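Local coordinates for protein terminase, large subunit (PDB 2WBN) that cuts viral DNA with its metal-dependent nuclease domain, the part present here, while the full-length protein also drives ATP-powered packaging of the genome into empty capsids, at residues 55-69 and 189-201. Sequence-based numbering, arbitrary orientation.
Sequences LDFGYGPDPLAFVRW and NHTIDATRYAFER
The two-metal nuclease site of this RNase H-like domain forms where Asp56 of strand 51-56 meets His190, Asp193 and Tyr197 of helix 190-198, which lies across the central sheet. Asp56, His190 and Asp193 are manganese ligands, and Asp111, just after strand 108-110, is the fourth ligand residue. Tyr197 reaches the Asp56 carboxylate nearly in its own ring plane, and its OH donates to the anti lone pair of OD2 at 2.7 Å. The other oxygen, OD1, accepts from Gly58 N in an Asx turn; with a bond on each oxygen, the carboxylate is probably restrained in its rotation. Arg196 NH2 bonds Asp193 OD1 from above the carboxylate plane. The His190 ring carries Pro63 CD over the centre of one face, 3.4 Å from its centroid, a CH-pi contact; at its edge, a water links ND1 to Asp62 OD2. Next to the site, Ala65 CB and Val67 CG2 pack against Ala194 CB. Farther along, the Phe199 edge meets the Trp69 face with planes at 70°, and Trp69 NE1 makes a weak bond to Thr195 OG1. That hydroxyl, beside its own backbone N (chi1 -58°), donates in turn to Thr191 O. The Asp56 and Asp193 carboxylates, 4.3 Å apart at their OD2 atoms, thus converge with the His190 ring nearby, as suits a site that binds two divalent metals.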
loop_
_atom_site.group_PDB
_atom_site.type_symbol
_atom_site.label_atom_id
_atom_site.label_comp_id
_atom_site.label_asym_id
_atom_site.label_seq_id
_atom_site.Cartn_x
_atom_site.Cartn_y
_atom_site.Cartn_z
ATOM N N LEU A 55 -5.762 0.833 1.731
ATOM C CA LEU A 55 -6.272 -0.197 2.625
ATOM C C LEU A 55 -6.861 -1.323 1.813
ATOM O O LEU A 55 -7.725 -1.096 0.969
ATOM C CB LEU A 55 -7.324 0.387 3.572
ATOM C CG LEU A 55 -8.038 -0.617 4.480
ATOM C CD1 LEU A 55 -7.075 -1.332 5.407
ATOM C CD2 LEU A 55 -9.115 0.092 5.272
ATOM N N ASP A 56 -6.365 -2.530 2.057
ATOM C CA ASP A 56 -6.959 -3.732 1.571
ATOM C C ASP A 56 -7.557 -4.474 2.767
ATOM O O ASP A 56 -6.897 -4.617 3.783
ATOM C CB ASP A 56 -5.937 -4.606 0.856
ATOM C CG ASP A 56 -6.596 -5.787 0.159
ATOM O OD1 ASP A 56 -7.011 -6.746 0.856
ATOM O OD2 ASP A 56 -6.760 -5.737 -1.081
ATOM N N PHE A 57 -8.797 -4.937 2.636
ATOM C CA PHE A 57 -9.532 -5.502 3.770
ATOM C C PHE A 57 -9.208 -6.948 4.115
ATOM O O PHE A 57 -9.583 -7.429 5.193
ATOM C CB PHE A 57 -11.038 -5.352 3.552
ATOM C CG PHE A 57 -11.519 -3.939 3.677
ATOM C CD1 PHE A 57 -11.911 -3.226 2.561
ATOM C CD2 PHE A 57 -11.539 -3.307 4.918
ATOM C CE1 PHE A 57 -12.340 -1.898 2.672
ATOM C CE2 PHE A 57 -11.961 -1.989 5.041
ATOM C CZ PHE A 57 -12.354 -1.282 3.912
ATOM N N GLY A 58 -8.525 -7.648 3.221
ATOM C CA GLY A 58 -8.295 -9.068 3.437
ATOM C C GLY A 58 -9.553 -9.829 3.054
ATOM O O GLY A 58 -10.625 -9.256 2.915
ATOM N N TYR A 59 -9.399 -11.117 2.886
ATOM C CA TYR A 59 -10.441 -11.989 2.421
ATOM C C TYR A 59 -9.896 -13.403 2.574
ATOM O O TYR A 59 -8.757 -13.688 2.182
ATOM C CB TYR A 59 -10.791 -11.683 0.964
ATOM C CG TYR A 59 -11.849 -12.597 0.380
ATOM C CD1 TYR A 59 -13.091 -12.711 0.969
ATOM C CD2 TYR A 59 -11.599 -13.351 -0.763
ATOM C CE1 TYR A 59 -14.054 -13.563 0.446
ATOM C CE2 TYR A 59 -12.571 -14.204 -1.300
ATOM C CZ TYR A 59 -13.789 -14.300 -0.700
ATOM O OH TYR A 59 -14.751 -15.148 -1.232
ATOM N N GLY A 60 -10.696 -14.283 3.169
ATOM C CA GLY A 60 -10.254 -15.635 3.491
ATOM C C GLY A 60 -9.091 -15.504 4.454
ATOM O O GLY A 60 -9.171 -14.725 5.410
ATOM N N PRO A 61 -7.986 -16.226 4.192
ATOM C CA PRO A 61 -6.830 -16.147 5.077
ATOM C C PRO A 61 -5.973 -14.900 4.887
ATOM O O PRO A 61 -5.084 -14.651 5.701
ATOM C CB PRO A 61 -6.017 -17.382 4.679
ATOM C CG PRO A 61 -6.277 -17.507 3.197
ATOM C CD PRO A 61 -7.708 -17.060 3.000
ATOM N N ASP A 62 -6.233 -14.132 3.825
ATOM C CA ASP A 62 -5.441 -12.947 3.501
ATOM C C ASP A 62 -5.674 -11.819 4.503
ATOM O O ASP A 62 -6.815 -11.636 4.983
ATOM C CB ASP A 62 -5.752 -12.491 2.088
ATOM C CG ASP A 62 -5.297 -13.496 1.067
ATOM O OD1 ASP A 62 -4.699 -14.530 1.475
ATOM O OD2 ASP A 62 -5.512 -13.259 -0.118
ATOM N N PRO A 63 -4.592 -11.112 4.880
ATOM C CA PRO A 63 -4.709 -10.098 5.916
ATOM C C PRO A 63 -5.253 -8.769 5.425
ATOM O O PRO A 63 -5.074 -8.396 4.262
ATOM C CB PRO A 63 -3.265 -9.894 6.373
ATOM C CG PRO A 63 -2.464 -10.119 5.124
ATOM C CD PRO A 63 -3.229 -11.172 4.328
ATOM N N LEU A 64 -5.843 -8.029 6.347
ATOM C CA LEU A 64 -6.064 -6.613 6.134
ATOM C C LEU A 64 -4.672 -5.967 6.086
ATOM O O LEU A 64 -3.783 -6.347 6.854
ATOM C CB LEU A 64 -6.914 -6.031 7.266
ATOM C CG LEU A 64 -7.060 -4.494 7.334
ATOM C CD1 LEU A 64 -8.446 -4.182 7.950
ATOM C CD2 LEU A 64 -5.946 -3.838 8.157
ATOM N N ALA A 65 -4.470 -5.037 5.164
ATOM C CA ALA A 65 -3.193 -4.314 5.035
ATOM C C ALA A 65 -3.455 -2.826 4.817
ATOM O O ALA A 65 -4.048 -2.427 3.795
ATOM C CB ALA A 65 -2.374 -4.889 3.901
ATOM N N PHE A 66 -3.096 -2.033 5.831
ATOM C CA PHE A 66 -3.112 -0.575 5.767
ATOM C C PHE A 66 -1.694 -0.070 5.486
ATOM O O PHE A 66 -0.745 -0.495 6.152
ATOM C CB PHE A 66 -3.592 0.012 7.096
ATOM C CG PHE A 66 -3.424 1.501 7.200
ATOM C CD1 PHE A 66 -4.346 2.359 6.610
ATOM C CD2 PHE A 66 -2.343 2.044 7.870
ATOM C CE1 PHE A 66 -4.195 3.729 6.696
ATOM C CE2 PHE A 66 -2.178 3.422 7.955
ATOM C CZ PHE A 66 -3.099 4.263 7.364
ATOM N N VAL A 67 -1.551 0.829 4.515
ATOM C CA VAL A 67 -0.236 1.439 4.225
ATOM C C VAL A 67 -0.355 2.964 4.206
ATOM O O VAL A 67 -1.385 3.508 3.791
ATOM C CB VAL A 67 0.375 0.906 2.900
ATOM C CG1 VAL A 67 0.499 -0.628 2.945
ATOM C CG2 VAL A 67 -0.441 1.381 1.638
ATOM N N ARG A 68 0.707 3.634 4.670
ATOM C CA ARG A 68 0.861 5.077 4.590
ATOM C C ARG A 68 2.235 5.392 3.985
ATOM O O ARG A 68 3.251 4.906 4.482
ATOM C CB ARG A 68 0.738 5.693 5.975
ATOM C CG ARG A 68 0.976 7.208 6.069
ATOM C CD ARG A 68 1.028 7.625 7.550
ATOM N NE ARG A 68 1.235 9.069 7.771
ATOM C CZ ARG A 68 0.277 9.999 7.834
ATOM N NH1 ARG A 68 -0.997 9.684 7.668
ATOM N NH2 ARG A 68 0.602 11.278 8.048
ATOM N N TRP A 69 2.226 6.188 2.918
ATOM C CA TRP A 69 3.422 6.578 2.163
ATOM C C TRP A 69 3.495 8.092 1.996
ATOM O O TRP A 69 2.476 8.782 2.068
ATOM C CB TRP A 69 3.327 6.020 0.756
ATOM C CG TRP A 69 3.321 4.567 0.621
ATOM C CD1 TRP A 69 2.238 3.727 0.725
ATOM C CD2 TRP A 69 4.431 3.752 0.263
ATOM N NE1 TRP A 69 2.633 2.428 0.502
ATOM C CE2 TRP A 69 3.972 2.420 0.202
ATOM C CE3 TRP A 69 5.781 4.008 0.028
ATOM C CZ2 TRP A 69 4.822 1.358 -0.093
ATOM C CZ3 TRP A 69 6.619 2.956 -0.265
ATOM C CH2 TRP A 69 6.151 1.654 -0.326
ATOM N N ASN A 189 1.183 -10.304 -1.330
ATOM C CA ASN A 189 1.213 -9.027 -2.053
ATOM C C ASN A 189 0.196 -8.055 -1.501
ATOM O O ASN A 189 -0.232 -7.124 -2.177
ATOM C CB ASN A 189 0.912 -9.263 -3.539
ATOM C CG ASN A 189 -0.523 -9.726 -3.770
ATOM O OD1 ASN A 189 -1.151 -10.348 -2.885
ATOM N ND2 ASN A 189 -1.054 -9.423 -4.949
ATOM N N HIS A 190 -0.177 -8.248 -0.244
ATOM C CA HIS A 190 -1.288 -7.497 0.338
ATOM C C HIS A 190 -0.966 -6.012 0.530
ATOM O O HIS A 190 -1.832 -5.138 0.296
ATOM C CB HIS A 190 -1.722 -8.203 1.634
ATOM C CG HIS A 190 -1.728 -9.694 1.482
ATOM N ND1 HIS A 190 -2.639 -10.348 0.686
ATOM C CD2 HIS A 190 -0.862 -10.642 1.914
ATOM C CE1 HIS A 190 -2.369 -11.641 0.674
ATOM N NE2 HIS A 190 -1.301 -11.848 1.420
ATOM N N THR A 191 0.279 -5.706 0.917
ATOM C CA THR A 191 0.701 -4.318 1.034
ATOM C C THR A 191 0.951 -3.676 -0.336
ATOM O O THR A 191 0.881 -2.455 -0.468
ATOM C CB THR A 191 2.002 -4.128 1.874
ATOM O OG1 THR A 191 3.112 -4.736 1.197
ATOM C CG2 THR A 191 1.845 -4.718 3.272
ATOM N N ILE A 192 1.257 -4.486 -1.339
ATOM C CA ILE A 192 1.441 -3.976 -2.706
ATOM C C ILE A 192 0.081 -3.554 -3.270
ATOM O O ILE A 192 -0.057 -2.479 -3.854
ATOM C CB ILE A 192 2.086 -5.016 -3.635
ATOM C CG1 ILE A 192 3.405 -5.548 -3.053
ATOM C CG2 ILE A 192 2.408 -4.390 -4.997
ATOM C CD1 ILE A 192 4.039 -6.665 -3.857
ATOM N N ASP A 193 -0.929 -4.398 -3.082
ATOM C CA ASP A 193 -2.312 -4.020 -3.419
ATOM C C ASP A 193 -2.731 -2.738 -2.721
ATOM O O ASP A 193 -3.236 -1.835 -3.367
ATOM C CB ASP A 193 -3.291 -5.138 -3.054
ATOM C CG ASP A 193 -3.237 -6.311 -4.026
ATOM O OD1 ASP A 193 -2.744 -6.137 -5.158
ATOM O OD2 ASP A 193 -3.704 -7.407 -3.655
ATOM N N ALA A 194 -2.504 -2.648 -1.416
ATOM C CA ALA A 194 -2.863 -1.442 -0.657
ATOM C C ALA A 194 -2.160 -0.202 -1.182
ATOM O O ALA A 194 -2.756 0.874 -1.234
ATOM C CB ALA A 194 -2.588 -1.623 0.825
ATOM N N THR A 195 -0.879 -0.358 -1.540
ATOM C CA THR A 195 -0.116 0.713 -2.162
ATOM C C THR A 195 -0.674 1.158 -3.525
ATOM O O THR A 195 -0.814 2.344 -3.766
ATOM C CB THR A 195 1.356 0.297 -2.302
ATOM O OG1 THR A 195 1.850 -0.023 -1.002
ATOM C CG2 THR A 195 2.200 1.434 -2.912
ATOM N N ARG A 196 -0.992 0.225 -4.412
ATOM C CA ARG A 196 -1.718 0.578 -5.641
ATOM C C ARG A 196 -2.943 1.457 -5.401
ATOM O O ARG A 196 -3.111 2.477 -6.078
ATOM C CB ARG A 196 -2.209 -0.648 -6.366
ATOM C CG ARG A 196 -1.265 -1.245 -7.354
ATOM C CD ARG A 196 -2.118 -2.032 -8.340
ATOM N NE ARG A 196 -2.762 -3.146 -7.636
ATOM C CZ ARG A 196 -4.067 -3.314 -7.458
ATOM N NH1 ARG A 196 -4.968 -2.443 -7.928
ATOM N NH2 ARG A 196 -4.477 -4.379 -6.785
ATOM N N TYR A 197 -3.819 1.041 -4.478
ATOM C CA TYR A 197 -5.011 1.837 -4.174
ATOM C C TYR A 197 -4.587 3.236 -3.737
ATOM O O TYR A 197 -5.123 4.211 -4.216
ATOM C CB TYR A 197 -5.885 1.253 -3.061
ATOM C CG TYR A 197 -6.187 -0.216 -3.151
ATOM C CD1 TYR A 197 -6.369 -0.848 -4.379
ATOM C CD2 TYR A 197 -6.331 -0.976 -1.988
ATOM C CE1 TYR A 197 -6.665 -2.202 -4.446
ATOM C CE2 TYR A 197 -6.587 -2.313 -2.039
ATOM C CZ TYR A 197 -6.769 -2.925 -3.266
ATOM O OH TYR A 197 -7.051 -4.257 -3.296
ATOM N N ALA A 198 -3.604 3.316 -2.841
ATOM C CA ALA A 198 -3.185 4.593 -2.267
ATOM C C ALA A 198 -2.756 5.596 -3.338
ATOM O O ALA A 198 -2.985 6.797 -3.184
ATOM C CB ALA A 198 -2.052 4.382 -1.259
ATOM N N PHE A 199 -2.124 5.096 -4.401
ATOM C CA PHE A 199 -1.618 5.926 -5.502
ATOM C C PHE A 199 -2.458 5.924 -6.780
ATOM O O PHE A 199 -2.001 6.433 -7.808
ATOM C CB PHE A 199 -0.206 5.485 -5.851
ATOM C CG PHE A 199 0.798 5.924 -4.850
ATOM C CD1 PHE A 199 1.153 5.096 -3.800
ATOM C CD2 PHE A 199 1.330 7.200 -4.909
ATOM C CE1 PHE A 199 2.081 5.521 -2.847
ATOM C CE2 PHE A 199 2.248 7.620 -3.962
ATOM C CZ PHE A 199 2.606 6.786 -2.930
ATOM N N GLU A 200 -3.676 5.385 -6.735
ATOM C CA GLU A 200 -4.471 5.281 -7.968
ATOM C C GLU A 200 -4.740 6.636 -8.638
ATOM O O GLU A 200 -4.812 6.707 -9.858
ATOM C CB GLU A 200 -5.779 4.499 -7.744
ATOM C CG GLU A 200 -6.822 5.209 -6.900
ATOM C CD GLU A 200 -8.222 4.609 -7.047
ATOM O OE1 GLU A 200 -8.374 3.457 -7.504
ATOM O OE2 GLU A 200 -9.183 5.318 -6.702
ATOM N N ARG A 201 -4.883 7.702 -7.849
ATOM C CA ARG A 201 -5.197 9.036 -8.406
ATOM C C ARG A 201 -3.963 9.763 -8.942
ATOM O O ARG A 201 -4.090 10.847 -9.508
ATOM C CB ARG A 201 -5.865 9.951 -7.369
ATOM C CG ARG A 201 -6.989 9.331 -6.535
ATOM C CD ARG A 201 -8.137 8.803 -7.383
ATOM N NE ARG A 201 -9.039 7.953 -6.601
ATOM C CZ ARG A 201 -9.949 8.394 -5.731
ATOM N NH1 ARG A 201 -10.116 9.698 -5.519
ATOM N NH2 ARG A 201 -10.716 7.519 -5.077
HETATM O O HOH W 1 -5.226 -10.758 -0.741
#